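Local coordinates for Ras GTPase-activating-like protein (Schizosaccharomyces pombe, PDB 1P2X), which binds actin filaments through its calponin-homology domain and is required to build the contractile F-actin ring at the division site, at residues Gln36-Gly41 with Pro103-Cys108. Numbering follows the deposited sequence.
Sequences QSLRNG and PKVIYC
Leu38 reaches one methyl, CD1, across to helix 102-117, where it lies 4.0 Å from CG1 of Val105 and, more loosely, 4.4 Å from CD1 of Ile106. The leucine and valine side chains run past one another in opposite senses, and the CD1 and CG1 methyls meet. Val105 holds CG1 anti to its backbone N (chi1 171°), which turns this methyl to the leucine; valine's compact methyl pair gives an apolar surface in a buried place. Ile106 is longer: its CB does not point at the leucine, yet its delta methyl extends to it, and the same side chain packs on Tyr9, Val13 and Ala16 of helix 2-23. Ile109, one turn on from Val105, also touches Leu38. All three side chains of the contact are apolar, the residues are buried, and no hydrogen bond crosses it.

The polar, partly solvent-facing side belongs to Gln36 and Arg39. Arg39 NH1 donates to a lone pair of Gln36 OE1 (2.9 Å). Gly41, at the N-cap position of the next helix, closes a type I turn from Leu38; lacking a side chain, it easily adopts positive phi. This inward leucine against a central helix belongs to the hydrophobic core of the all-helical calponin-homology fold.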
ATOM      1  N   GLN A  36       7.732  -1.398   3.069  1.00  9.55           N
ATOM      2  CA  GLN A  36       9.058  -0.889   2.758  1.00 10.36           C
ATOM      3  C   GLN A  36       9.434  -1.095   1.296  1.00 10.89           C
ATOM      4  O   GLN A  36      10.194  -0.302   0.746  1.00 13.18           O
ATOM      5  CB  GLN A  36      10.113  -1.534   3.671  1.00 12.00           C
ATOM      6  CG  GLN A  36      10.107  -1.038   5.124  1.00  9.64           C
ATOM      7  CD  GLN A  36      10.589   0.400   5.279  1.00 11.43           C
ATOM      8  OE1 GLN A  36      11.578   0.804   4.667  1.00 15.75           O
ATOM      9  NE2 GLN A  36       9.901   1.171   6.112  1.00 11.36           N
ATOM     10  N   SER A  37       8.907  -2.143   0.664  1.00 10.41           N
ATOM     11  CA  SER A  37       9.240  -2.408  -0.738  1.00 10.75           C
ATOM     12  C   SER A  37       8.576  -1.436  -1.711  1.00 10.01           C
ATOM     13  O   SER A  37       8.950  -1.373  -2.880  1.00 10.78           O
ATOM     14  CB  SER A  37       8.878  -3.855  -1.128  1.00 10.05           C
ATOM     15  OG  SER A  37       7.474  -4.068  -1.114  1.00  8.54           O
ATOM     16  N   LEU A  38       7.588  -0.681  -1.235  1.00 12.45           N
ATOM     17  CA  LEU A  38       6.881   0.256  -2.101  1.00 11.56           C
ATOM     18  C   LEU A  38       7.562   1.612  -2.129  1.00 10.51           C
ATOM     19  O   LEU A  38       7.231   2.457  -2.952  1.00 12.55           O
ATOM     20  CB  LEU A  38       5.421   0.433  -1.651  1.00  8.31           C
ATOM     21  CG  LEU A  38       4.453  -0.755  -1.661  1.00  7.16           C
ATOM     22  CD1 LEU A  38       3.119  -0.330  -1.018  1.00  7.08           C
ATOM     23  CD2 LEU A  38       4.226  -1.268  -3.075  1.00  6.84           C
ATOM     24  N   ARG A  39       8.518   1.820  -1.231  1.00 11.65           N
ATOM     25  CA  ARG A  39       9.182   3.120  -1.135  1.00 11.85           C
ATOM     26  C   ARG A  39       9.911   3.575  -2.413  1.00 11.79           C
ATOM     27  O   ARG A  39      10.069   4.774  -2.641  1.00 12.52           O
ATOM     28  CB  ARG A  39      10.131   3.146   0.068  1.00  8.65           C
ATOM     29  CG  ARG A  39       9.412   2.974   1.404  1.00 11.59           C
ATOM     30  CD  ARG A  39      10.364   2.974   2.594  1.00 11.75           C
ATOM     31  NE  ARG A  39      10.970   4.286   2.830  1.00 13.30           N
ATOM     32  CZ  ARG A  39      12.044   4.482   3.586  1.00 15.56           C
ATOM     33  NH1 ARG A  39      12.630   3.446   4.174  1.00 14.99           N
ATOM     34  NH2 ARG A  39      12.535   5.707   3.760  1.00 15.46           N
ATOM     35  N   ASN A  40      10.348   2.634  -3.245  1.00  9.37           N
ATOM     36  CA  ASN A  40      11.026   3.000  -4.481  1.00 10.34           C
ATOM     37  C   ASN A  40      10.058   3.349  -5.622  1.00 10.77           C
ATOM     38  O   ASN A  40      10.488   3.755  -6.699  1.00  9.68           O
ATOM     39  CB  ASN A  40      12.012   1.900  -4.927  1.00 13.83           C
ATOM     40  CG  ASN A  40      11.323   0.611  -5.369  1.00 12.84           C
ATOM     41  OD1 ASN A  40      10.146   0.595  -5.721  1.00 15.94           O
ATOM     42  ND2 ASN A  40      12.086  -0.475  -5.382  1.00 13.59           N
ATOM     43  N   GLY A  41       8.759   3.186  -5.377  1.00  9.53           N
ATOM     44  CA  GLY A  41       7.746   3.568  -6.347  1.00  8.62           C
ATOM     45  C   GLY A  41       7.566   2.687  -7.571  1.00  9.70           C
ATOM     46  O   GLY A  41       6.676   2.937  -8.378  1.00 10.16           O
ATOM     47  N   PRO A 103       1.435   3.627   6.522  1.00 11.08           N
ATOM     48  CA  PRO A 103       0.054   3.147   6.645  1.00 11.09           C
ATOM     49  C   PRO A 103      -0.924   3.945   5.773  1.00 10.71           C
ATOM     50  O   PRO A 103      -1.981   3.439   5.383  1.00 11.82           O
ATOM     51  CB  PRO A 103      -0.237   3.322   8.138  1.00  8.77           C
ATOM     52  CG  PRO A 103       1.099   3.049   8.758  1.00 10.23           C
ATOM     53  CD  PRO A 103       2.051   3.799   7.854  1.00  8.62           C
ATOM     54  N   LYS A 104      -0.580   5.192   5.475  1.00 11.17           N
ATOM     55  CA  LYS A 104      -1.437   6.022   4.636  1.00 14.51           C
ATOM     56  C   LYS A 104      -1.341   5.549   3.195  1.00 14.33           C
ATOM     57  O   LYS A 104      -2.264   5.743   2.402  1.00 14.24           O
ATOM     58  CB  LYS A 104      -1.039   7.496   4.731  1.00 18.39           C
ATOM     59  CG  LYS A 104      -1.980   8.434   4.001  1.00 23.27           C
ATOM     60  CD  LYS A 104      -1.675   9.895   4.310  1.00 27.86           C
ATOM     61  CE  LYS A 104      -1.736  10.166   5.805  1.00 30.00           C
ATOM     62  NZ  LYS A 104      -1.467  11.603   6.115  1.00 30.82           N
ATOM     63  N   VAL A 105      -0.216   4.929   2.854  1.00 13.24           N
ATOM     64  CA  VAL A 105      -0.039   4.383   1.515  1.00 10.82           C
ATOM     65  C   VAL A 105      -0.957   3.173   1.381  1.00  9.00           C
ATOM     66  O   VAL A 105      -1.706   3.052   0.412  1.00  8.95           O
ATOM     67  CB  VAL A 105       1.429   3.963   1.270  1.00 12.81           C
ATOM     68  CG1 VAL A 105       1.551   3.192  -0.030  1.00 10.23           C
ATOM     69  CG2 VAL A 105       2.321   5.201   1.232  1.00 11.12           C
ATOM     70  N   ILE A 106      -0.898   2.289   2.372  1.00  6.97           N
ATOM     71  CA  ILE A 106      -1.734   1.097   2.398  1.00  6.74           C
ATOM     72  C   ILE A 106      -3.205   1.510   2.346  1.00  8.86           C
ATOM     73  O   ILE A 106      -4.019   0.872   1.686  1.00 10.73           O
ATOM     74  CB  ILE A 106      -1.469   0.274   3.682  1.00  7.28           C
ATOM     75  CG1 ILE A 106       0.006  -0.153   3.737  1.00  9.55           C
ATOM     76  CG2 ILE A 106      -2.373  -0.939   3.737  1.00  4.94           C
ATOM     77  CD1 ILE A 106       0.500  -0.838   2.461  1.00  6.71           C
ATOM     78  N   TYR A 107      -3.528   2.585   3.063  1.00 10.87           N
ATOM     79  CA  TYR A 107      -4.882   3.134   3.102  1.00  9.63           C
ATOM     80  C   TYR A 107      -5.269   3.617   1.706  1.00  8.03           C
ATOM     81  O   TYR A 107      -6.354   3.328   1.213  1.00  6.44           O
ATOM     82  CB  TYR A 107      -4.930   4.302   4.093  1.00 11.42           C
ATOM     83  CG  TYR A 107      -6.271   5.003   4.193  1.00 11.78           C
ATOM     84  CD1 TYR A 107      -7.417   4.322   4.605  1.00 13.42           C
ATOM     85  CD2 TYR A 107      -6.386   6.356   3.890  1.00 11.99           C
ATOM     86  CE1 TYR A 107      -8.644   4.980   4.705  1.00 14.01           C
ATOM     87  CE2 TYR A 107      -7.600   7.019   3.982  1.00 11.29           C
ATOM     88  CZ  TYR A 107      -8.721   6.330   4.387  1.00 12.20           C
ATOM     89  OH  TYR A 107      -9.922   6.989   4.448  1.00 17.48           O
ATOM     90  N   CYS A 108      -4.364   4.345   1.069  1.00  7.93           N
ATOM     91  CA  CYS A 108      -4.622   4.847  -0.264  1.00  8.36           C
ATOM     92  C   CYS A 108      -4.887   3.683  -1.217  1.00  9.60           C
ATOM     93  O   CYS A 108      -5.810   3.739  -2.043  1.00  8.93           O
ATOM     94  CB  CYS A 108      -3.439   5.690  -0.752  1.00 12.05           C
ATOM     95  SG  CYS A 108      -3.596   6.258  -2.463  1.00 12.73           S
TER